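Local coordinates for protein phosphatase 2C (Toxoplasma gondii, PDB 3D8K) that probably removes phosphate from phosphoserine and phosphothreonine residues of other proteins, as a manganese-dependent phosphatase of the PP2C family, at residues S106-F111 with I168-L173; C178-G183 with D263-G268; I187-P192 with T255-Y260; A270-H275 with I316-R321. All coordinates share one frame; numbering follows the deposited sequence.

The four contacts show how a beta sandwich is held together at different levels. Interaction 1, near the centre of the chain, and interaction 2, about 13 Å away between centres, each pair two antiparallel strands within one sheet, and backbone hydrogen bonds dominate both. Their side chains meet between the sheets, Ile110 and Leu108 against Cys178. Interaction 3 joins the two sheets directly, through an aromatic face and one hydroxyl bond; interaction 4 lays a loop on a strand mainly by carbon packing, without a polar bond between them. All four are buried. Interactions 1 and 3 draw on adjacent strands of one sheet, 165-173 and 253-259, while strands 264-268 and 316-322 connect interactions 2 and 4.

Interaction 1. Residues S106-F111 with I168-L173; sequences SALIIF and IHVASL
The ring of Phe111 meets strand 168-173 with its edge: His169 O lies in the ring plane, 3.7 Å from Phe111 CD2, and the methyl of Ala171 approaches the same plane more distantly. His169 touches the phenylalanine through CB, 3.7 Å from Phe111 CB, and its imidazole swings clear of strand 106-111. A water sits between ND1 of that imidazole and Phe111 O, its bond to the carbonyl being weak. Phe111 CG stands beside the backbone N (chi1 -62°), which leaves the ring on the face shared with Ile109 and Ala171, where helix 82-97 also meets it through Ile85. Six backbone bonds pair the strands. Around Phe111 and His169 they are nearly straight and lie in the carbonyl plane, whereas Ile109 N reaches Ala171 O from well above that plane, 2.9 Å away. These are inner strands of one of the two antiparallel sheets of the PP2C sandwich, and alternation sorts their side chains. Ile109 and Ala171 face helix 82-97, their CB atoms 3.9 Å apart, with Phe89 against both. Leu108, Ile110, Ile168 and Val170 turn instead toward the other sheet. There Leu108 CD2 meets Val170 CG1 at 3.6 Å, diagonally across the pairing, and Ile110 and Ile168 run side by side with their CG2 methyls 4.1 Å apart. Cys178 of the opposing sheet lies against Leu108 and Ile110.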
loop_
_atom_site.group_PDB
_atom_site.type_symbol
_atom_site.label_atom_id
_atom_site.label_comp_id
_atom_site.label_asym_id
_atom_site.label_seq_id
_atom_site.Cartn_x
_atom_site.Cartn_y
_atom_site.Cartn_z
ATOM N N SER C 106 2.683 -26.368 28.707
ATOM C CA SER C 106 3.219 -25.198 29.385
ATOM C C SER C 106 3.341 -24.150 28.314
ATOM O O SER C 106 3.197 -24.440 27.129
ATOM C CB SER C 106 4.612 -25.452 29.934
ATOM O OG SER C 106 5.547 -25.431 28.875
ATOM N N ALA C 107 3.628 -22.932 28.735
ATOM C CA ALA C 107 3.750 -21.847 27.802
ATOM C C ALA C 107 4.770 -20.819 28.242
ATOM O O ALA C 107 5.020 -20.618 29.433
ATOM C CB ALA C 107 2.409 -21.184 27.620
ATOM N N LEU C 108 5.353 -20.170 27.249
ATOM C CA LEU C 108 6.326 -19.125 27.472
ATOM C C LEU C 108 6.178 -18.189 26.285
ATOM O O LEU C 108 6.394 -18.585 25.134
ATOM C CB LEU C 108 7.728 -19.704 27.514
ATOM C CG LEU C 108 8.742 -18.845 28.266
ATOM C CD1 LEU C 108 10.132 -19.384 27.952
ATOM C CD2 LEU C 108 8.644 -17.379 27.865
ATOM N N ILE C 109 5.775 -16.957 26.556
ATOM C CA ILE C 109 5.600 -15.994 25.486
ATOM C C ILE C 109 6.485 -14.779 25.675
ATOM O O ILE C 109 6.552 -14.213 26.757
ATOM C CB ILE C 109 4.148 -15.535 25.389
ATOM C CG1 ILE C 109 3.226 -16.757 25.294
ATOM C CG2 ILE C 109 3.992 -14.628 24.189
ATOM C CD1 ILE C 109 1.771 -16.432 25.010
ATOM N N ILE C 110 7.172 -14.387 24.612
ATOM C CA ILE C 110 8.038 -13.235 24.682
ATOM C C ILE C 110 7.627 -12.140 23.709
ATOM O O ILE C 110 7.530 -12.367 22.514
ATOM C CB ILE C 110 9.490 -13.628 24.389
ATOM C CG1 ILE C 110 9.894 -14.814 25.259
ATOM C CG2 ILE C 110 10.400 -12.469 24.682
ATOM C CD1 ILE C 110 11.209 -15.438 24.864
ATOM N N PHE C 111 7.374 -10.952 24.242
ATOM C CA PHE C 111 7.025 -9.797 23.433
ATOM C C PHE C 111 8.273 -8.932 23.415
ATOM O O PHE C 111 8.830 -8.613 24.474
ATOM C CB PHE C 111 5.895 -9.013 24.080
ATOM C CG PHE C 111 4.632 -9.786 24.205
ATOM C CD1 PHE C 111 3.576 -9.563 23.328
ATOM C CD2 PHE C 111 4.498 -10.766 25.182
ATOM C CE1 PHE C 111 2.400 -10.306 23.417
ATOM C CE2 PHE C 111 3.338 -11.509 25.282
ATOM C CZ PHE C 111 2.283 -11.278 24.397
ATOM N N ILE C 168 11.340 -5.939 26.916
ATOM C CA ILE C 168 10.952 -7.329 26.894
ATOM C C ILE C 168 9.867 -7.668 27.891
ATOM O O ILE C 168 9.945 -7.331 29.066
ATOM C CB ILE C 168 12.137 -8.234 27.185
ATOM C CG1 ILE C 168 13.177 -8.097 26.071
ATOM C CG2 ILE C 168 11.662 -9.670 27.335
ATOM C CD1 ILE C 168 14.505 -8.749 26.404
ATOM N N HIS C 169 8.838 -8.338 27.390
ATOM C CA HIS C 169 7.733 -8.794 28.219
ATOM C C HIS C 169 7.741 -10.306 28.165
ATOM O O HIS C 169 7.723 -10.909 27.086
ATOM C CB HIS C 169 6.388 -8.307 27.692
ATOM C CG HIS C 169 6.042 -6.918 28.102
ATOM N ND1 HIS C 169 6.565 -5.804 27.480
ATOM C CD2 HIS C 169 5.222 -6.455 29.074
ATOM C CE1 HIS C 169 6.080 -4.717 28.049
ATOM N NE2 HIS C 169 5.263 -5.084 29.021
ATOM N N VAL C 170 7.791 -10.935 29.319
ATOM C CA VAL C 170 7.762 -12.368 29.306
ATOM C C VAL C 170 6.519 -12.846 30.021
ATOM O O VAL C 170 6.257 -12.458 31.151
ATOM C CB VAL C 170 8.993 -12.965 29.984
ATOM C CG1 VAL C 170 8.894 -14.495 29.955
ATOM C CG2 VAL C 170 10.247 -12.495 29.282
ATOM N N ALA C 171 5.743 -13.671 29.335
ATOM C CA ALA C 171 4.531 -14.248 29.901
ATOM C C ALA C 171 4.848 -15.714 30.095
ATOM O O ALA C 171 4.682 -16.496 29.170
ATOM C CB ALA C 171 3.365 -14.092 28.938
ATOM N N SER C 172 5.326 -16.079 31.282
ATOM C CA SER C 172 5.670 -17.472 31.564
ATOM C C SER C 172 4.583 -18.217 32.334
ATOM O O SER C 172 3.983 -17.689 33.268
ATOM C CB SER C 172 6.989 -17.567 32.347
ATOM O OG SER C 172 6.785 -17.412 33.746
ATOM N N LEU C 173 4.363 -19.464 31.934
ATOM C CA LEU C 173 3.363 -20.324 32.553
ATOM C C LEU C 173 3.822 -21.758 32.382
ATOM O O LEU C 173 3.500 -22.398 31.388
ATOM C CB LEU C 173 2.006 -20.143 31.861
ATOM C CG LEU C 173 0.833 -20.914 32.457
ATOM C CD1 LEU C 173 0.388 -20.247 33.757
ATOM C CD2 LEU C 173 -0.303 -20.930 31.472
HETATM O O HOH W 1 7.578 -6.025 24.979
#

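Interaction 2. Residues C178-G183 with D263-G268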
loop_
_atom_site.group_PDB
_atom_site.type_symbol
_atom_site.label_atom_id
_atom_site.label_comp_id
_atom_site.label_asym_id
_atom_site.label_seq_id
_atom_site.Cartn_x
_atom_site.Cartn_y
_atom_site.Cartn_z
ATOM N N CYS C 178 13.593 -18.704 30.373
ATOM C CA CYS C 178 13.943 -17.629 29.463
ATOM C C CYS C 178 15.011 -16.742 30.107
ATOM O O CYS C 178 14.786 -16.181 31.175
ATOM C CB CYS C 178 12.681 -16.827 29.173
ATOM S SG CYS C 178 12.903 -15.471 28.052
ATOM N N VAL C 179 16.170 -16.611 29.469
ATOM C CA VAL C 179 17.232 -15.796 30.051
ATOM C C VAL C 179 17.753 -14.680 29.156
ATOM O O VAL C 179 17.742 -14.791 27.929
ATOM C CB VAL C 179 18.432 -16.662 30.479
ATOM C CG1 VAL C 179 17.938 -17.896 31.193
ATOM C CG2 VAL C 179 19.267 -17.028 29.279
ATOM N N LEU C 180 18.214 -13.604 29.783
ATOM C CA LEU C 180 18.739 -12.458 29.050
ATOM C C LEU C 180 20.260 -12.456 29.109
ATOM O O LEU C 180 20.843 -12.544 30.192
ATOM C CB LEU C 180 18.219 -11.150 29.658
ATOM C CG LEU C 180 18.015 -9.906 28.773
ATOM C CD1 LEU C 180 18.473 -8.660 29.520
ATOM C CD2 LEU C 180 18.779 -10.044 27.471
ATOM N N LYS C 181 20.902 -12.369 27.949
ATOM C CA LYS C 181 22.361 -12.327 27.899
ATOM C C LYS C 181 22.803 -10.906 27.628
ATOM O O LYS C 181 22.204 -10.196 26.818
ATOM C CB LYS C 181 22.933 -13.206 26.779
ATOM C CG LYS C 181 23.080 -14.673 27.101
ATOM C CD LYS C 181 23.802 -15.405 25.973
ATOM C CE LYS C 181 25.282 -15.062 25.922
ATOM N NZ LYS C 181 25.966 -15.291 27.233
ATOM N N SER C 182 23.868 -10.499 28.300
ATOM C CA SER C 182 24.414 -9.167 28.116
ATOM C C SER C 182 25.897 -9.278 28.423
ATOM O O SER C 182 26.291 -9.403 29.592
ATOM C CB SER C 182 23.738 -8.178 29.067
ATOM O OG SER C 182 23.930 -6.842 28.642
ATOM N N GLY C 183 26.710 -9.258 27.367
ATOM C CA GLY C 183 28.148 -9.359 27.532
ATOM C C GLY C 183 28.522 -10.730 28.057
ATOM O O GLY C 183 28.410 -11.725 27.341
ATOM N N ASP C 263 22.510 -7.093 23.178
ATOM C CA ASP C 263 22.076 -8.161 24.082
ATOM C C ASP C 263 21.349 -9.271 23.296
ATOM O O ASP C 263 20.940 -9.066 22.148
ATOM C CB ASP C 263 21.151 -7.617 25.187
ATOM C CG ASP C 263 21.880 -6.721 26.203
ATOM O OD1 ASP C 263 23.091 -6.904 26.421
ATOM O OD2 ASP C 263 21.230 -5.839 26.804
ATOM N N ASP C 264 21.217 -10.443 23.918
ATOM C CA ASP C 264 20.555 -11.610 23.323
ATOM C C ASP C 264 19.520 -12.195 24.276
ATOM O O ASP C 264 19.635 -12.043 25.493
ATOM C CB ASP C 264 21.573 -12.718 23.012
ATOM C CG ASP C 264 22.268 -12.525 21.682
ATOM O OD1 ASP C 264 22.875 -11.450 21.482
ATOM O OD2 ASP C 264 22.219 -13.446 20.835
ATOM N N ILE C 265 18.514 -12.868 23.717
ATOM C CA ILE C 265 17.484 -13.513 24.516
ATOM C C ILE C 265 17.544 -14.994 24.229
ATOM O O ILE C 265 17.569 -15.414 23.077
ATOM C CB ILE C 265 16.087 -13.033 24.170
ATOM C CG1 ILE C 265 15.957 -11.561 24.475
ATOM C CG2 ILE C 265 15.058 -13.779 25.014
ATOM C CD1 ILE C 265 14.629 -11.009 24.063
ATOM N N VAL C 266 17.563 -15.789 25.283
ATOM C CA VAL C 266 17.625 -17.227 25.117
ATOM C C VAL C 266 16.520 -17.947 25.870
ATOM O O VAL C 266 16.230 -17.634 27.024
ATOM C CB VAL C 266 18.981 -17.743 25.559
ATOM C CG1 VAL C 266 18.988 -19.265 25.562
ATOM C CG2 VAL C 266 20.039 -17.192 24.616
ATOM N N ALA C 267 15.904 -18.914 25.202
ATOM C CA ALA C 267 14.814 -19.672 25.790
ATOM C C ALA C 267 14.899 -21.139 25.423
ATOM O O ALA C 267 15.592 -21.525 24.487
ATOM C CB ALA C 267 13.489 -19.096 25.338
ATOM N N GLY C 268 14.197 -21.965 26.184
ATOM C CA GLY C 268 14.211 -23.387 25.915
ATOM C C GLY C 268 13.212 -24.154 26.758
ATOM O O GLY C 268 12.835 -23.732 27.856
#
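Val179 and Val266 trade two backbone hydrogen bonds, Val179 N to Val266 O at 2.7 Å and Val266 N to Val179 O at 2.8 Å, both running almost straight out from the carbonyls. They form one hydrogen-bonded pair of an antiparallel ladder in the second sheet of the PP2C beta sandwich. Two residues on, Lys181 N gives to Asp264 O at 2.8 Å, and Asp264 N returns a longer, tilted bond to Lys181 O, 3.1 Å. The amides that alternate with these are taken by the flanking strands: Leu180 pairs with Ile187, and Ile265 and Ala267 with Arg321 and Phe319. Side chains at the Ser182 and Asp263 end of the ladder find their partners further afield. Lys181, bent near its tip, hands its ammonium to Ile286 O and more weakly to Ala287 O, at the end of helix 279-288. Asp263 OD2 forms a salt bridge with Arg126 and accepts from Tyr260 N, while Ser182 OG also bonds to Arg126; the 2.4 Å separation of Ser182 OG and Asp263 OD1 is too short to trust in detail. Alongside Val266, Val179 has CG1 beside its backbone N (chi1 -44°), leaving CG2 between N and the carbonyl carbon, 3.8 Å from Val266 CB.

Interaction 3. Residues I187-P192 with T255-Y260; sequences IHLSTP and TTFFAY
Leu189 climbs across the flat of Phe257 atom by atom. Its CB begins near the rim, 4.2 Å from Phe257 CE1. CG then stands 4.0 Å from Phe257 CD1, already above the ring. CD1 finishes over the middle, 3.8 Å from the ring centroid and 12° off the normal, so this methyl makes a CH-pi contact with the aromatic face. The two side chains meet at a slant. Chi1 of -86° puts CG beside the backbone N, and chi2 of 28° swings CD1 over the centre.

The leucine's own carbonyl is used as well: Thr255 OG1 donates to Leu189 O, 2.6 Å away and close to the line of the C=O bond. The same OG1 also lies in the plane of the Phe257 ring, at its edge. His188 O comes obliquely to Phe257 CZ at 3.6 Å, and Ile187 CG2 reaches Phe257 CE2 more loosely. Val170, next to Thr255 in its sheet, touches both Leu189 and Thr255, while Cys178 and Leu180 flank the leucine on its own side. Strands 185-188 and 253-259 are outermost in their sheets within the chain, and such face-to-face packing of two antiparallel sheets is the hallmark of the PP2C beta sandwich.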
loop_
_atom_site.group_PDB
_atom_site.type_symbol
_atom_site.label_atom_id
_atom_site.label_comp_id
_atom_site.label_asym_id
_atom_site.label_seq_id
_atom_site.Cartn_x
_atom_site.Cartn_y
_atom_site.Cartn_z
ATOM N N ILE C 187 20.997 -13.549 32.858
ATOM C CA ILE C 187 19.955 -13.147 33.797
ATOM C C ILE C 187 18.608 -13.764 33.474
ATOM O O ILE C 187 18.162 -13.729 32.332
ATOM C CB ILE C 187 19.836 -11.615 33.820
ATOM C CG1 ILE C 187 20.340 -11.097 35.153
ATOM C CG2 ILE C 187 18.416 -11.165 33.585
ATOM C CD1 ILE C 187 20.214 -9.610 35.262
ATOM N N HIS C 188 17.960 -14.325 34.487
ATOM C CA HIS C 188 16.654 -14.957 34.309
ATOM C C HIS C 188 15.526 -13.945 34.163
ATOM O O HIS C 188 15.555 -12.861 34.746
ATOM C CB HIS C 188 16.352 -15.889 35.482
ATOM C CG HIS C 188 17.277 -17.058 35.571
ATOM N ND1 HIS C 188 17.244 -18.102 34.671
ATOM C CD2 HIS C 188 18.299 -17.328 36.419
ATOM C CE1 HIS C 188 18.207 -18.960 34.959
ATOM N NE2 HIS C 188 18.864 -18.513 36.015
ATOM N N LEU C 189 14.528 -14.316 33.373
ATOM C CA LEU C 189 13.383 -13.462 33.138
ATOM C C LEU C 189 12.123 -14.094 33.697
ATOM O O LEU C 189 11.066 -13.459 33.738
ATOM C CB LEU C 189 13.231 -13.212 31.639
ATOM C CG LEU C 189 14.054 -12.052 31.065
ATOM C CD1 LEU C 189 15.335 -11.829 31.878
ATOM C CD2 LEU C 189 14.352 -12.342 29.604
ATOM N N SER C 190 12.243 -15.340 34.146
ATOM C CA SER C 190 11.094 -16.045 34.687
ATOM C C SER C 190 11.456 -17.062 35.754
ATOM O O SER C 190 12.596 -17.500 35.860
ATOM C CB SER C 190 10.340 -16.749 33.561
ATOM O OG SER C 190 11.158 -17.714 32.915
ATOM N N THR C 191 10.461 -17.433 36.548
ATOM C CA THR C 191 10.648 -18.409 37.609
ATOM C C THR C 191 9.822 -19.641 37.225
ATOM O O THR C 191 8.613 -19.538 36.996
ATOM C CB THR C 191 10.133 -17.862 38.944
ATOM O OG1 THR C 191 10.267 -16.441 38.951
ATOM C CG2 THR C 191 10.934 -18.440 40.106
ATOM N N PRO C 192 10.458 -20.820 37.143
ATOM C CA PRO C 192 9.696 -22.017 36.773
ATOM C C PRO C 192 8.614 -22.397 37.793
ATOM O O PRO C 192 8.772 -22.195 39.006
ATOM C CB PRO C 192 10.784 -23.081 36.620
ATOM C CG PRO C 192 11.815 -22.651 37.625
ATOM C CD PRO C 192 11.860 -21.151 37.451
ATOM N N THR C 255 6.568 -10.720 33.503
ATOM C CA THR C 255 7.663 -9.848 33.917
ATOM C C THR C 255 8.064 -8.917 32.780
ATOM O O THR C 255 7.768 -9.195 31.614
ATOM C CB THR C 255 8.901 -10.673 34.336
ATOM O OG1 THR C 255 9.263 -11.577 33.280
ATOM C CG2 THR C 255 8.617 -11.468 35.593
ATOM N N THR C 256 8.730 -7.811 33.114
ATOM C CA THR C 256 9.180 -6.861 32.098
ATOM C C THR C 256 10.623 -6.443 32.365
ATOM O O THR C 256 10.999 -6.208 33.509
ATOM C CB THR C 256 8.308 -5.601 32.075
ATOM O OG1 THR C 256 6.929 -5.974 32.031
ATOM C CG2 THR C 256 8.619 -4.767 30.846
ATOM N N PHE C 257 11.426 -6.367 31.305
ATOM C CA PHE C 257 12.838 -5.990 31.391
ATOM C C PHE C 257 13.232 -5.194 30.146
ATOM O O PHE C 257 12.562 -5.256 29.122
ATOM C CB PHE C 257 13.751 -7.221 31.394
ATOM C CG PHE C 257 13.576 -8.148 32.570
ATOM C CD1 PHE C 257 12.389 -8.854 32.762
ATOM C CD2 PHE C 257 14.640 -8.378 33.447
ATOM C CE1 PHE C 257 12.265 -9.769 33.794
ATOM C CE2 PHE C 257 14.519 -9.298 34.481
ATOM C CZ PHE C 257 13.330 -9.994 34.653
ATOM N N PHE C 258 14.329 -4.454 30.226
ATOM C CA PHE C 258 14.811 -3.731 29.057
ATOM C C PHE C 258 16.176 -4.320 28.752
ATOM O O PHE C 258 16.840 -4.841 29.639
ATOM C CB PHE C 258 14.937 -2.233 29.316
ATOM C CG PHE C 258 15.996 -1.881 30.293
ATOM C CD1 PHE C 258 15.843 -2.172 31.639
ATOM C CD2 PHE C 258 17.162 -1.268 29.869
ATOM C CE1 PHE C 258 16.838 -1.861 32.552
ATOM C CE2 PHE C 258 18.171 -0.951 30.772
ATOM C CZ PHE C 258 18.006 -1.249 32.123
ATOM N N ALA C 259 16.580 -4.259 27.493
ATOM C CA ALA C 259 17.863 -4.794 27.079
ATOM C C ALA C 259 18.483 -3.810 26.135
ATOM O O ALA C 259 17.795 -3.186 25.337
ATOM C CB ALA C 259 17.686 -6.106 26.378
ATOM N N TYR C 260 19.797 -3.682 26.227
ATOM C CA TYR C 260 20.533 -2.763 25.383
ATOM C C TYR C 260 20.829 -3.464 24.072
ATOM O O TYR C 260 20.835 -4.691 24.023
ATOM C CB TYR C 260 21.838 -2.376 26.085
ATOM C CG TYR C 260 21.675 -1.521 27.332
ATOM C CD1 TYR C 260 21.126 -0.248 27.254
ATOM C CD2 TYR C 260 22.120 -1.969 28.585
ATOM C CE1 TYR C 260 21.019 0.567 28.382
ATOM C CE2 TYR C 260 22.025 -1.161 29.724
ATOM C CZ TYR C 260 21.472 0.114 29.615
ATOM O OH TYR C 260 21.384 0.956 30.726
#

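Interaction 4. Residues A270-H275 with I316-R321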
loop_
_atom_site.group_PDB
_atom_site.type_symbol
_atom_site.label_atom_id
_atom_site.label_comp_id
_atom_site.label_asym_id
_atom_site.label_seq_id
_atom_site.Cartn_x
_atom_site.Cartn_y
_atom_site.Cartn_z
ATOM N N ALA C 270 11.791 -27.190 29.163
ATOM C CA ALA C 270 12.386 -27.746 30.372
ATOM C C ALA C 270 13.494 -28.736 30.040
ATOM O O ALA C 270 14.427 -28.912 30.812
ATOM C CB ALA C 270 11.321 -28.428 31.202
ATOM N N GLY C 271 13.377 -29.386 28.887
ATOM C CA GLY C 271 14.381 -30.349 28.481
ATOM C C GLY C 271 15.721 -29.707 28.164
ATOM O O GLY C 271 16.768 -30.232 28.523
ATOM N N ALA C 272 15.687 -28.566 27.486
ATOM C CA ALA C 272 16.905 -27.860 27.118
ATOM C C ALA C 272 17.810 -27.643 28.322
ATOM O O ALA C 272 19.016 -27.863 28.247
ATOM C CB ALA C 272 16.563 -26.522 26.479
ATOM N N PHE C 273 17.228 -27.231 29.442
ATOM C CA PHE C 273 18.025 -26.949 30.629
ATOM C C PHE C 273 17.973 -28.076 31.654
ATOM O O PHE C 273 18.442 -27.930 32.781
ATOM C CB PHE C 273 17.540 -25.646 31.269
ATOM C CG PHE C 273 17.403 -24.498 30.304
ATOM C CD1 PHE C 273 16.873 -23.288 30.729
ATOM C CD2 PHE C 273 17.803 -24.615 28.981
ATOM C CE1 PHE C 273 16.738 -22.213 29.851
ATOM C CE2 PHE C 273 17.673 -23.549 28.095
ATOM C CZ PHE C 273 17.140 -22.344 28.532
ATOM N N ALA C 274 17.425 -29.208 31.239
ATOM C CA ALA C 274 17.252 -30.380 32.087
ATOM C C ALA C 274 18.293 -30.776 33.128
ATOM O O ALA C 274 17.943 -30.946 34.298
ATOM C CB ALA C 274 16.963 -31.575 31.219
ATOM N N HIS C 275 19.557 -30.929 32.737
ATOM C CA HIS C 275 20.571 -31.389 33.691
ATOM C C HIS C 275 21.652 -30.459 34.239
ATOM O O HIS C 275 22.817 -30.560 33.858
ATOM C CB HIS C 275 21.273 -32.624 33.135
ATOM C CG HIS C 275 20.412 -33.844 33.080
ATOM N ND1 HIS C 275 19.255 -33.908 32.337
ATOM C CD2 HIS C 275 20.561 -35.065 33.649
ATOM C CE1 HIS C 275 18.729 -35.116 32.447
ATOM N NE2 HIS C 275 19.502 -35.837 33.237
ATOM N N ILE C 316 13.460 -31.725 23.520
ATOM C CA ILE C 316 14.272 -30.514 23.630
ATOM C C ILE C 316 14.026 -29.461 22.541
ATOM O O ILE C 316 14.033 -29.758 21.349
ATOM C CB ILE C 316 15.782 -30.889 23.618
ATOM C CG1 ILE C 316 16.081 -31.879 24.742
ATOM C CG2 ILE C 316 16.648 -29.647 23.762
ATOM C CD1 ILE C 316 17.474 -32.466 24.681
ATOM N N SER C 317 13.812 -28.221 22.961
ATOM C CA SER C 317 13.597 -27.142 22.014
ATOM C C SER C 317 14.268 -25.867 22.492
ATOM O O SER C 317 14.201 -25.516 23.666
ATOM C CB SER C 317 12.110 -26.912 21.798
ATOM O OG SER C 317 11.558 -28.021 21.123
ATOM N N THR C 318 14.913 -25.176 21.565
ATOM C CA THR C 318 15.626 -23.963 21.908
ATOM C C THR C 318 15.307 -22.789 20.994
ATOM O O THR C 318 14.873 -22.962 19.846
ATOM C CB THR C 318 17.148 -24.217 21.894
ATOM O OG1 THR C 318 17.576 -24.518 20.559
ATOM C CG2 THR C 318 17.485 -25.399 22.792
ATOM N N PHE C 319 15.528 -21.592 21.528
ATOM C CA PHE C 319 15.285 -20.366 20.799
ATOM C C PHE C 319 16.239 -19.277 21.231
ATOM O O PHE C 319 16.516 -19.102 22.414
ATOM C CB PHE C 319 13.858 -19.875 21.020
ATOM C CG PHE C 319 13.669 -18.424 20.680
ATOM C CD1 PHE C 319 13.471 -18.019 19.374
ATOM C CD2 PHE C 319 13.720 -17.451 21.673
ATOM C CE1 PHE C 319 13.334 -16.667 19.066
ATOM C CE2 PHE C 319 13.585 -16.097 21.361
ATOM C CZ PHE C 319 13.389 -15.711 20.065
ATOM N N VAL C 320 16.711 -18.518 20.257
ATOM C CA VAL C 320 17.627 -17.438 20.537
ATOM C C VAL C 320 17.344 -16.248 19.661
ATOM O O VAL C 320 17.095 -16.380 18.469
ATOM C CB VAL C 320 19.081 -17.860 20.281
ATOM C CG1 VAL C 320 20.004 -16.638 20.356
ATOM C CG2 VAL C 320 19.498 -18.897 21.297
ATOM N N ARG C 321 17.373 -15.074 20.261
ATOM C CA ARG C 321 17.183 -13.864 19.498
ATOM C C ARG C 321 18.261 -12.856 19.848
ATOM O O ARG C 321 18.641 -12.692 21.004
ATOM C CB ARG C 321 15.822 -13.231 19.746
ATOM C CG ARG C 321 15.786 -11.856 19.133
ATOM C CD ARG C 321 14.413 -11.336 18.932
ATOM N NE ARG C 321 14.461 -10.031 18.294
ATOM C CZ ARG C 321 13.398 -9.254 18.143
ATOM N NH1 ARG C 321 12.217 -9.666 18.595
ATOM N NH2 ARG C 321 13.511 -8.079 17.530
#
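Gly271 and Ile316 bring the two backbones to within 4.9 Å, CA to CA, where a tight turn settles on the beginning of a strand. From Gly271 to Ala274 the chain makes a type I beta turn, closed by Ala274 N on Gly271 O at 3.0 Å, and Ala270 to Ala272 already have helical angles without the regular bonds of a helix. Residues 316-321 run extended beside it. The turn does not join their ladder; the backbone pairing that ties the strand to this loop comes two residues before the turn, between Ser317 and Thr269, and continues along strand 264-268 from Ala267 to Phe319.

Carbon atoms make the contact. Ile316 straddles the turn with both branches: CG1 lies 4.1 Å from Gly271 C, against a residue without a side chain, and CG2 lies 3.8 Å from Ala272 CA. Having CG1 beside its backbone N (chi1 -57°) and CG2 beside its carbonyl carbon lets isoleucine spread over consecutive residues of the loop. In the PP2C fold this turn leaves an inner strand of one sheet, 264-268, on the way to helix 279-288, and helix 296-309 packs near the same place, with Ala307 touching Ile316.

Ala272 takes the next step along the strand. Its methyl sits 3.8 Å from Ser317 O and 4.0 Å from Thr318 CG2, bridging two strand residues. The polar ends turn to other partners: Ser317 OG bonds to Asp34, and Thr318 OG1 to Ala300 O of helix 296-309, whose Met303 and Val304 also touch the threonine.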